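Local coordinates for protein beta-agarase (Persicobacter, PDB 6AII) that probably hydrolyses the beta-1,4 links of agarose, as a GH16-family glycoside hydrolase that releases neoagarobiose, at residues M27-Y33 with A45-K49; A129-V135 with I148-G154; H177-N181 with L265-T271. All blocks are in the same frame, centred on the assembly; numbering follows the deposited sequence.

Interaction 1: M27-Y33 with A45-K49; sequences MSDDFNY and AGKWK. With CA (calcium ion), chain B.
D29 and W48 meet through one straightforward polar bond: indole NE1 donates to carboxylate OD2 at 2.9 Å, with the oxygen lying almost in the ring plane and met on its anti side. The same oxygen takes a second bond from Y33 OH, 2.7 Å away on its syn side, both donors coming from one face of the carboxylate. CG of D29 stands anti to the backbone N (chi1 -165°), which carries the group out to the indole. There the ring is sandwiched, F31 CZ over one face and K47 CB over the other, while M27 O sits at the edge 3.5 Å from CH2. The F31 and W48 rings meet obliquely, their planes 48° apart. A45 CB rests against Y33 OH at 3.4 Å. K47 runs extended alongside the loop until NZ donates to S28 O at 2.8 Å, nearly in line with the carbonyl; A25 O takes another bond and water 1 a third, itself weakly bonded to D29 OD2. Further out, D29 OD1 accepts from F31 N at 2.8 Å, an Asx turn that fixes the loop's bend. Just beyond, D30 O and N32 OD1 bind calcium at 2.3 and 2.5 Å, alongside water 2, D5, G74 and D316. This loop, pinned to a beta bulge at K47 and W48, thus forms one wall of a calcium site on the beta-sandwich, as in many GH16 enzymes.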
loop_
_atom_site.group_PDB
_atom_site.type_symbol
_atom_site.label_atom_id
_atom_site.label_comp_id
_atom_site.label_asym_id
_atom_site.label_seq_id
_atom_site.Cartn_x
_atom_site.Cartn_y
_atom_site.Cartn_z
ATOM N N MET A 27 -15.858 5.111 0.193
ATOM C CA MET A 27 -14.461 4.580 0.221
ATOM C C MET A 27 -14.346 3.468 1.264
ATOM O O MET A 27 -13.243 3.139 1.657
ATOM C CB MET A 27 -13.472 5.699 0.570
ATOM C CG MET A 27 -13.275 6.735 -0.529
ATOM S SD MET A 27 -12.483 5.996 -1.959
ATOM C CE MET A 27 -10.770 6.010 -1.399
ATOM N N SER A 28 -15.465 2.904 1.750
ATOM C CA SER A 28 -15.494 1.915 2.784
ATOM C C SER A 28 -16.262 0.683 2.304
ATOM O O SER A 28 -17.317 0.821 1.625
ATOM C CB SER A 28 -16.098 2.432 4.113
ATOM O OG SER A 28 -15.438 3.600 4.581
ATOM N N ASP A 29 -15.752 -0.528 2.594
ATOM C CA ASP A 29 -16.351 -1.759 2.094
ATOM C C ASP A 29 -15.819 -2.925 2.902
ATOM O O ASP A 29 -14.575 -2.987 3.081
ATOM C CB ASP A 29 -16.055 -1.934 0.609
ATOM C CG ASP A 29 -16.903 -2.969 -0.104
ATOM O OD1 ASP A 29 -17.517 -3.841 0.546
ATOM O OD2 ASP A 29 -17.015 -2.800 -1.354
ATOM N N ASP A 30 -16.703 -3.834 3.393
ATOM C CA ASP A 30 -16.202 -5.050 4.037
ATOM C C ASP A 30 -16.301 -6.329 3.198
ATOM O O ASP A 30 -16.044 -7.408 3.702
ATOM C CB ASP A 30 -16.804 -5.203 5.430
ATOM C CG ASP A 30 -18.313 -5.253 5.515
ATOM O OD1 ASP A 30 -18.987 -5.184 4.477
ATOM O OD2 ASP A 30 -18.765 -5.409 6.670
ATOM N N PHE A 31 -16.604 -6.160 1.893
ATOM C CA PHE A 31 -16.367 -7.209 0.887
ATOM C C PHE A 31 -17.055 -8.553 1.194
ATOM O O PHE A 31 -16.467 -9.625 1.022
ATOM C CB PHE A 31 -14.843 -7.409 0.725
ATOM C CG PHE A 31 -14.196 -6.209 0.113
ATOM C CD1 PHE A 31 -14.600 -5.791 -1.136
ATOM C CD2 PHE A 31 -13.223 -5.472 0.777
ATOM C CE1 PHE A 31 -14.027 -4.688 -1.742
ATOM C CE2 PHE A 31 -12.647 -4.374 0.172
ATOM C CZ PHE A 31 -13.050 -3.981 -1.081
ATOM N N ASN A 32 -18.304 -8.474 1.642
ATOM C CA ASN A 32 -19.012 -9.690 2.060
ATOM C C ASN A 32 -20.056 -10.054 1.006
ATOM O O ASN A 32 -21.119 -10.612 1.310
ATOM C CB ASN A 32 -19.531 -9.546 3.489
ATOM C CG ASN A 32 -18.418 -9.331 4.513
ATOM O OD1 ASN A 32 -17.283 -9.857 4.418
ATOM N ND2 ASN A 32 -18.771 -8.607 5.555
ATOM N N TYR A 33 -19.761 -9.730 -0.241
ATOM C CA TYR A 33 -20.580 -10.080 -1.394
ATOM C C TYR A 33 -19.697 -10.830 -2.400
ATOM O O TYR A 33 -18.457 -10.832 -2.265
ATOM C CB TYR A 33 -21.183 -8.837 -2.044
ATOM C CG TYR A 33 -20.153 -7.768 -2.343
ATOM C CD1 TYR A 33 -19.391 -7.794 -3.487
ATOM C CD2 TYR A 33 -19.844 -6.794 -1.404
ATOM C CE1 TYR A 33 -18.425 -6.828 -3.759
ATOM C CE2 TYR A 33 -18.886 -5.828 -1.662
ATOM C CZ TYR A 33 -18.150 -5.851 -2.832
ATOM O OH TYR A 33 -17.212 -4.901 -3.081
ATOM N N ALA A 45 -18.902 -2.949 -6.887
ATOM C CA ALA A 45 -19.788 -2.330 -5.917
ATOM C C ALA A 45 -19.951 -0.843 -6.179
ATOM O O ALA A 45 -20.284 -0.096 -5.260
ATOM C CB ALA A 45 -19.299 -2.575 -4.499
ATOM N N GLY A 46 -19.635 -0.398 -7.389
ATOM C CA GLY A 46 -19.611 0.993 -7.712
ATOM C C GLY A 46 -18.436 1.760 -7.107
ATOM O O GLY A 46 -18.372 2.996 -7.226
ATOM N N LYS A 47 -17.456 1.061 -6.505
ATOM C CA LYS A 47 -16.414 1.724 -5.742
ATOM C C LYS A 47 -14.965 1.384 -6.153
ATOM O O LYS A 47 -14.094 2.202 -5.914
ATOM C CB LYS A 47 -16.520 1.340 -4.267
ATOM C CG LYS A 47 -17.780 1.808 -3.571
ATOM C CD LYS A 47 -17.906 1.340 -2.133
ATOM C CE LYS A 47 -19.233 1.784 -1.544
ATOM N NZ LYS A 47 -19.426 1.221 -0.183
ATOM N N TRP A 48 -14.719 0.209 -6.662
ATOM C CA TRP A 48 -13.342 -0.318 -6.801
ATOM C C TRP A 48 -13.142 -0.779 -8.254
ATOM O O TRP A 48 -13.653 -1.845 -8.644
ATOM C CB TRP A 48 -13.104 -1.503 -5.829
ATOM C CG TRP A 48 -13.614 -1.259 -4.448
ATOM C CD1 TRP A 48 -14.693 -1.846 -3.864
ATOM C CD2 TRP A 48 -13.118 -0.298 -3.502
ATOM N NE1 TRP A 48 -14.905 -1.334 -2.618
ATOM C CE2 TRP A 48 -13.947 -0.391 -2.353
ATOM C CE3 TRP A 48 -12.027 0.595 -3.477
ATOM C CZ2 TRP A 48 -13.748 0.380 -1.216
ATOM C CZ3 TRP A 48 -11.869 1.379 -2.359
ATOM C CH2 TRP A 48 -12.701 1.255 -1.235
ATOM N N LYS A 49 -12.314 -0.034 -9.009
ATOM C CA LYS A 49 -12.043 -0.444 -10.357
ATOM C C LYS A 49 -11.131 -1.661 -10.346
ATOM O O LYS A 49 -10.141 -1.624 -9.637
ATOM C CB LYS A 49 -11.327 0.638 -11.168
ATOM C CG LYS A 49 -11.247 0.411 -12.691
ATOM C CD LYS A 49 -10.359 1.449 -13.320
ATOM C CE LYS A 49 -10.408 1.618 -14.815
ATOM N NZ LYS A 49 -9.222 2.407 -15.250
HETATM CA CA CA B . -14.956 -9.040 4.982
HETATM O O HOH W 1 -19.656 -1.567 -0.996
HETATM O O HOH W 2 -15.404 -11.132 6.305
#

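Interaction 2: A129-V135 with I148-G154; sequences AVFANNV and ICENYGG
N134 and E150 face each other as a non-hydrogen-bonded pair of an antiparallel hairpin, and N134 shows how the pair is filled. Its CB lies 4.1 Å from C149 O. With chi1 at -64°, CG sits beside the backbone N and the amide swings over the neighbouring strand, where OD1 comes to 3.6 Å from E150 CB. OD1 also accepts from water 3 at 2.8 Å, and that water donates to E150 OE2 and contacts Y152 OH, tying three polar tips together. The other branch, ND2, turns to N285 in a weak bond, while E150 OE1 is held by H174. On either side of this pair the backbones bond: N133 N to N151 O at 2.7 Å, V135 N to C149 O at 2.9 Å. V135 O takes C149 N and, weakly, I148 N, a classic beta bulge where the chain turns a corner. The N151 side chain bends back instead, OD1 accepting from G153 N at 2.9 Å in an Asx turn while ND2 reaches H172 O. G153 has positive phi and lets the chain pass close to A129, whose O receives G154 N at 2.8 Å. A132 CB meets Y152 CE1 obliquely at 3.9 Å. The bulge and the sequence of strand 144-151 match the beta-bulged GH16 active-site signature, so E150 is probably the acid/base of the enzyme. The hairpin lies between strand 280-287, bonded to A132 and N134, and strand 173-181, bonded to E150; V135 and C149 on its other face pack towards strands 312-325 and 217-225 respectively.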
loop_
_atom_site.group_PDB
_atom_site.type_symbol
_atom_site.label_atom_id
_atom_site.label_comp_id
_atom_site.label_asym_id
_atom_site.label_seq_id
_atom_site.Cartn_x
_atom_site.Cartn_y
_atom_site.Cartn_z
ATOM N N ALA A 129 3.843 -15.276 -0.491
ATOM C CA ALA A 129 4.429 -15.422 -1.842
ATOM C C ALA A 129 5.432 -14.307 -2.046
ATOM O O ALA A 129 5.413 -13.287 -1.369
ATOM C CB ALA A 129 3.344 -15.373 -2.885
ATOM N N VAL A 130 6.346 -14.484 -2.989
ATOM C CA VAL A 130 7.426 -13.515 -3.193
ATOM C C VAL A 130 6.997 -12.461 -4.221
ATOM O O VAL A 130 7.328 -12.595 -5.437
ATOM C CB VAL A 130 8.748 -14.204 -3.581
ATOM C CG1 VAL A 130 9.887 -13.199 -3.608
ATOM C CG2 VAL A 130 9.045 -15.232 -2.502
ATOM N N PHE A 131 6.240 -11.443 -3.755
ATOM C CA PHE A 131 5.890 -10.315 -4.599
ATOM C C PHE A 131 5.428 -9.170 -3.711
ATOM O O PHE A 131 5.116 -9.400 -2.525
ATOM C CB PHE A 131 4.842 -10.692 -5.666
ATOM C CG PHE A 131 3.526 -11.301 -5.284
ATOM C CD1 PHE A 131 2.578 -10.595 -4.550
ATOM C CD2 PHE A 131 3.234 -12.615 -5.636
ATOM C CE1 PHE A 131 1.369 -11.181 -4.191
ATOM C CE2 PHE A 131 2.012 -13.182 -5.324
ATOM C CZ PHE A 131 1.094 -12.478 -4.581
ATOM N N ALA A 132 5.302 -7.998 -4.291
ATOM C CA ALA A 132 4.896 -6.784 -3.565
ATOM C C ALA A 132 3.392 -6.776 -3.343
ATOM O O ALA A 132 2.628 -7.146 -4.228
ATOM C CB ALA A 132 5.301 -5.540 -4.286
ATOM N N ASN A 133 3.016 -6.419 -2.094
ATOM C CA ASN A 133 1.646 -6.277 -1.660
ATOM C C ASN A 133 1.518 -4.817 -1.191
ATOM O O ASN A 133 2.115 -4.448 -0.196
ATOM C CB ASN A 133 1.334 -7.234 -0.518
ATOM C CG ASN A 133 1.394 -8.699 -0.857
ATOM O OD1 ASN A 133 0.329 -9.342 -0.707
ATOM N ND2 ASN A 133 2.600 -9.246 -1.169
ATOM N N ASN A 134 0.755 -3.986 -1.924
ATOM C CA ASN A 134 0.824 -2.542 -1.758
ATOM C C ASN A 134 -0.575 -1.947 -1.452
ATOM O O ASN A 134 -1.552 -2.349 -2.032
ATOM C CB ASN A 134 1.297 -1.872 -3.034
ATOM C CG ASN A 134 2.710 -2.237 -3.438
ATOM O OD1 ASN A 134 3.597 -2.449 -2.605
ATOM N ND2 ASN A 134 2.886 -2.276 -4.759
ATOM N N VAL A 135 -0.583 -0.991 -0.559
ATOM C CA VAL A 135 -1.742 -0.161 -0.234
ATOM C C VAL A 135 -1.228 1.289 -0.232
ATOM O O VAL A 135 -0.347 1.645 0.548
ATOM C CB VAL A 135 -2.373 -0.496 1.124
ATOM C CG1 VAL A 135 -3.636 0.328 1.317
ATOM C CG2 VAL A 135 -2.684 -1.961 1.272
ATOM N N ILE A 148 0.708 3.652 2.453
ATOM C CA ILE A 148 0.187 3.070 3.647
ATOM C C ILE A 148 0.993 1.806 3.972
ATOM O O ILE A 148 1.345 1.563 5.110
ATOM C CB ILE A 148 -1.312 2.855 3.555
ATOM C CG1 ILE A 148 -2.015 4.214 3.372
ATOM C CG2 ILE A 148 -1.835 2.170 4.794
ATOM C CD1 ILE A 148 -3.484 4.143 3.137
ATOM N N CYS A 149 1.241 1.014 2.958
ATOM C CA CYS A 149 1.956 -0.273 3.140
ATOM C C CYS A 149 2.625 -0.645 1.814
ATOM O O CYS A 149 1.924 -0.751 0.818
ATOM C CB CYS A 149 0.973 -1.363 3.516
ATOM S SG CYS A 149 1.666 -3.073 3.435
ATOM N N GLU A 150 3.942 -0.838 1.802
ATOM C CA GLU A 150 4.597 -1.575 0.758
ATOM C C GLU A 150 5.327 -2.711 1.456
ATOM O O GLU A 150 6.111 -2.490 2.379
ATOM C CB GLU A 150 5.605 -0.786 -0.111
ATOM C CG GLU A 150 5.011 0.447 -0.705
ATOM C CD GLU A 150 6.062 1.183 -1.535
ATOM O OE1 GLU A 150 6.532 2.196 -1.002
ATOM O OE2 GLU A 150 6.463 0.675 -2.654
ATOM N N ASN A 151 4.979 -3.917 1.085
ATOM C CA ASN A 151 5.494 -5.104 1.734
ATOM C C ASN A 151 5.746 -6.154 0.672
ATOM O O ASN A 151 5.093 -6.077 -0.391
ATOM C CB ASN A 151 4.465 -5.583 2.760
ATOM C CG ASN A 151 4.708 -6.995 3.253
ATOM O OD1 ASN A 151 4.244 -7.915 2.595
ATOM N ND2 ASN A 151 5.603 -7.122 4.194
ATOM N N TYR A 152 6.694 -7.030 0.916
ATOM C CA TYR A 152 7.153 -7.923 -0.104
ATOM C C TYR A 152 6.824 -9.377 0.137
ATOM O O TYR A 152 7.480 -10.290 -0.438
ATOM C CB TYR A 152 8.655 -7.645 -0.271
ATOM C CG TYR A 152 8.845 -6.266 -0.844
ATOM C CD1 TYR A 152 8.674 -6.032 -2.209
ATOM C CD2 TYR A 152 9.004 -5.189 -0.011
ATOM C CE1 TYR A 152 8.779 -4.749 -2.726
ATOM C CE2 TYR A 152 9.094 -3.902 -0.505
ATOM C CZ TYR A 152 8.966 -3.690 -1.867
ATOM O OH TYR A 152 8.972 -2.416 -2.361
ATOM N N GLY A 153 5.844 -9.715 0.957
ATOM C CA GLY A 153 5.253 -11.028 0.977
ATOM C C GLY A 153 6.001 -12.011 1.890
ATOM O O GLY A 153 6.445 -11.681 3.011
ATOM N N GLY A 154 6.115 -13.219 1.391
ATOM C CA GLY A 154 6.612 -14.329 2.179
ATOM C C GLY A 154 8.025 -14.737 1.828
ATOM O O GLY A 154 8.694 -14.093 1.039
HETATM O O HOH W 3 6.212 -1.864 -3.448
#

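Interaction 3: H177-N181 with L265-T271; sequences HHVFN and LDKYNYT
OD2 of D266, in the loop whose Y270 lies against N181 of the strand 177-181, is gripped twice by T271: the hydroxyl OG1 donates from above the carboxylate plane at 2.6 Å, and the backbone N reaches the syn side at 2.9 Å, both from one face. The second oxygen, OD1, offers its syn lone pair to Y270 N at 2.8 Å. The carboxylate therefore fixes the loop from inside and sets Y270 at its place, helped by the type I turn from D266 to N269. Between the two segments the one direct hydrogen bond is H177 NE2 to L265 O, 2.8 Å long and close to straight at 165°. The oxygen lies in the imidazole plane and is met on a lone pair in its own carbonyl plane. H177 gets there because CG sits between the backbone N and carbonyl carbon, chi1 75°, throwing the ring across to the loop. Y270 makes the broadest touch. N181 CB stands over the ring centre, 3.5 Å from the centroid, in a CH-pi contact, and the amide continues over the same face with its plane just 7° from the ring's. V179 O meets the ring at its edge, 3.4 Å from CD2. Water 4 bridges by donating to F180 O at 2.6 Å and to Y270 O. N181 ND2 binds D189. The strand itself is flanked by strand 189-191, bonded to V179 and N181, and by strand 144-151, reached from H178. H177 and L265 also both touch L229 of strand 228-233.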
loop_
_atom_site.group_PDB
_atom_site.type_symbol
_atom_site.label_atom_id
_atom_site.label_comp_id
_atom_site.label_asym_id
_atom_site.label_seq_id
_atom_site.Cartn_x
_atom_site.Cartn_y
_atom_site.Cartn_z
ATOM N N HIS A 177 5.796 8.340 1.889
ATOM C CA HIS A 177 4.982 9.177 0.988
ATOM C C HIS A 177 5.947 9.804 -0.019
ATOM O O HIS A 177 7.158 9.787 0.227
ATOM C CB HIS A 177 4.239 10.225 1.805
ATOM C CG HIS A 177 5.107 11.354 2.273
ATOM N ND1 HIS A 177 5.884 11.287 3.403
ATOM C CD2 HIS A 177 5.403 12.552 1.663
ATOM C CE1 HIS A 177 6.555 12.415 3.560
ATOM N NE2 HIS A 177 6.306 13.218 2.446
ATOM N N HIS A 178 5.411 10.390 -1.101
ATOM C CA HIS A 178 6.283 11.029 -2.129
ATOM C C HIS A 178 5.648 12.362 -2.523
ATOM O O HIS A 178 4.414 12.425 -2.606
ATOM C CB HIS A 178 6.417 10.181 -3.388
ATOM C CG HIS A 178 7.067 8.850 -3.203
ATOM N ND1 HIS A 178 8.312 8.615 -3.696
ATOM C CD2 HIS A 178 6.629 7.701 -2.618
ATOM C CE1 HIS A 178 8.653 7.357 -3.434
ATOM N NE2 HIS A 178 7.629 6.764 -2.752
ATOM N N VAL A 179 6.517 13.339 -2.733
ATOM C CA VAL A 179 6.100 14.495 -3.519
ATOM C C VAL A 179 7.093 14.650 -4.672
ATOM O O VAL A 179 8.315 14.588 -4.514
ATOM C CB VAL A 179 5.970 15.777 -2.679
ATOM C CG1 VAL A 179 4.796 15.699 -1.722
ATOM C CG2 VAL A 179 7.235 16.127 -1.914
ATOM N N PHE A 180 6.500 14.834 -5.845
ATOM C CA PHE A 180 7.207 14.899 -7.064
ATOM C C PHE A 180 7.311 16.356 -7.541
ATOM O O PHE A 180 6.628 17.232 -7.040
ATOM C CB PHE A 180 6.506 14.062 -8.130
ATOM C CG PHE A 180 6.449 12.581 -7.787
ATOM C CD1 PHE A 180 7.511 11.750 -8.073
ATOM C CD2 PHE A 180 5.336 12.045 -7.140
ATOM C CE1 PHE A 180 7.476 10.403 -7.755
ATOM C CE2 PHE A 180 5.305 10.692 -6.826
ATOM C CZ PHE A 180 6.392 9.885 -7.103
ATOM N N ASN A 181 8.192 16.549 -8.517
ATOM C CA ASN A 181 8.379 17.889 -9.081
ATOM C C ASN A 181 8.761 17.722 -10.551
ATOM O O ASN A 181 9.490 16.811 -10.907
ATOM C CB ASN A 181 9.459 18.638 -8.305
ATOM C CG ASN A 181 9.531 20.117 -8.650
ATOM O OD1 ASN A 181 8.514 20.798 -8.690
ATOM N ND2 ASN A 181 10.742 20.596 -8.888
ATOM N N LEU A 265 7.914 16.396 5.362
ATOM C CA LEU A 265 6.909 16.035 4.355
ATOM C C LEU A 265 7.267 16.541 2.962
ATOM O O LEU A 265 6.990 15.861 2.004
ATOM C CB LEU A 265 5.527 16.500 4.747
ATOM C CG LEU A 265 5.148 15.736 6.010
ATOM C CD1 LEU A 265 5.296 16.576 7.264
ATOM C CD2 LEU A 265 3.874 14.981 5.896
ATOM N N ASP A 266 7.938 17.693 2.920
ATOM C CA ASP A 266 8.263 18.345 1.612
ATOM C C ASP A 266 9.608 19.051 1.723
ATOM O O ASP A 266 9.690 20.267 1.865
ATOM C CB ASP A 266 7.131 19.278 1.189
ATOM C CG ASP A 266 7.388 19.963 -0.155
ATOM O OD1 ASP A 266 8.203 19.418 -0.949
ATOM O OD2 ASP A 266 6.733 20.995 -0.406
ATOM N N LYS A 267 10.656 18.276 1.684
ATOM C CA LYS A 267 11.970 18.732 2.083
ATOM C C LYS A 267 12.467 19.866 1.176
ATOM O O LYS A 267 13.105 20.789 1.685
ATOM C CB LYS A 267 12.944 17.562 2.019
ATOM C CG LYS A 267 14.376 17.918 2.354
ATOM C CD LYS A 267 15.275 16.703 2.490
ATOM C CE LYS A 267 16.687 17.092 2.892
ATOM N NZ LYS A 267 17.552 15.903 3.134
ATOM N N TYR A 268 12.211 19.735 -0.093
ATOM C CA TYR A 268 12.795 20.659 -1.114
ATOM C C TYR A 268 11.710 21.626 -1.597
ATOM O O TYR A 268 11.908 22.273 -2.628
ATOM C CB TYR A 268 13.389 19.847 -2.257
ATOM C CG TYR A 268 14.501 18.959 -1.813
ATOM C CD1 TYR A 268 15.734 19.465 -1.457
ATOM C CD2 TYR A 268 14.288 17.587 -1.674
ATOM C CE1 TYR A 268 16.735 18.642 -0.986
ATOM C CE2 TYR A 268 15.286 16.753 -1.220
ATOM C CZ TYR A 268 16.529 17.270 -0.902
ATOM O OH TYR A 268 17.512 16.434 -0.481
ATOM N N ASN A 269 10.593 21.694 -0.891
ATOM C CA ASN A 269 9.469 22.615 -1.188
ATOM C C ASN A 269 8.973 22.471 -2.624
ATOM O O ASN A 269 8.903 23.434 -3.401
ATOM C CB ASN A 269 9.839 24.075 -0.951
ATOM C CG ASN A 269 8.623 24.964 -1.107
ATOM O OD1 ASN A 269 7.506 24.465 -1.267
ATOM N ND2 ASN A 269 8.838 26.268 -1.170
ATOM N N TYR A 270 8.592 21.278 -2.976
ATOM C CA TYR A 270 7.977 21.033 -4.247
ATOM C C TYR A 270 6.480 21.352 -4.257
ATOM O O TYR A 270 5.863 21.219 -5.342
ATOM C CB TYR A 270 8.096 19.594 -4.704
ATOM C CG TYR A 270 9.486 19.072 -4.845
ATOM C CD1 TYR A 270 10.563 19.898 -5.164
ATOM C CD2 TYR A 270 9.710 17.714 -4.772
ATOM C CE1 TYR A 270 11.836 19.375 -5.310
ATOM C CE2 TYR A 270 10.975 17.190 -4.899
ATOM C CZ TYR A 270 12.048 18.015 -5.179
ATOM O OH TYR A 270 13.315 17.488 -5.318
ATOM N N THR A 271 5.877 21.732 -3.131
ATOM C CA THR A 271 4.443 21.988 -3.078
ATOM C C THR A 271 4.163 23.477 -2.918
ATOM O O THR A 271 3.061 23.843 -2.617
ATOM C CB THR A 271 3.781 21.213 -1.923
ATOM O OG1 THR A 271 4.226 21.736 -0.677
ATOM C CG2 THR A 271 4.066 19.731 -2.015
HETATM O O HOH W 4 4.599 18.253 -5.746
#

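In the fold
The three contacts follow one another along the chain, and all reach the mixed sheet of the beta-sandwich. Interaction 1 lies apart, its centre about 21 Å from that of interaction 2 and about 31 Å from that of interaction 3; there the calcium-binding loop meets strand 48-49. Interactions 2 and 3 are closer, nearest atoms about 5 Å apart, because strands 144-151 and 173-181 are neighbours. Interaction 2 builds a hairpin, its contact centre about 8 Å from the chain's, while interaction 3 lays the loop before strand 280-287 against the next strand. They tie loops and neighbouring strands to one sheet, with calcium beside interaction 1, away from the probable active-site strand of interaction 2.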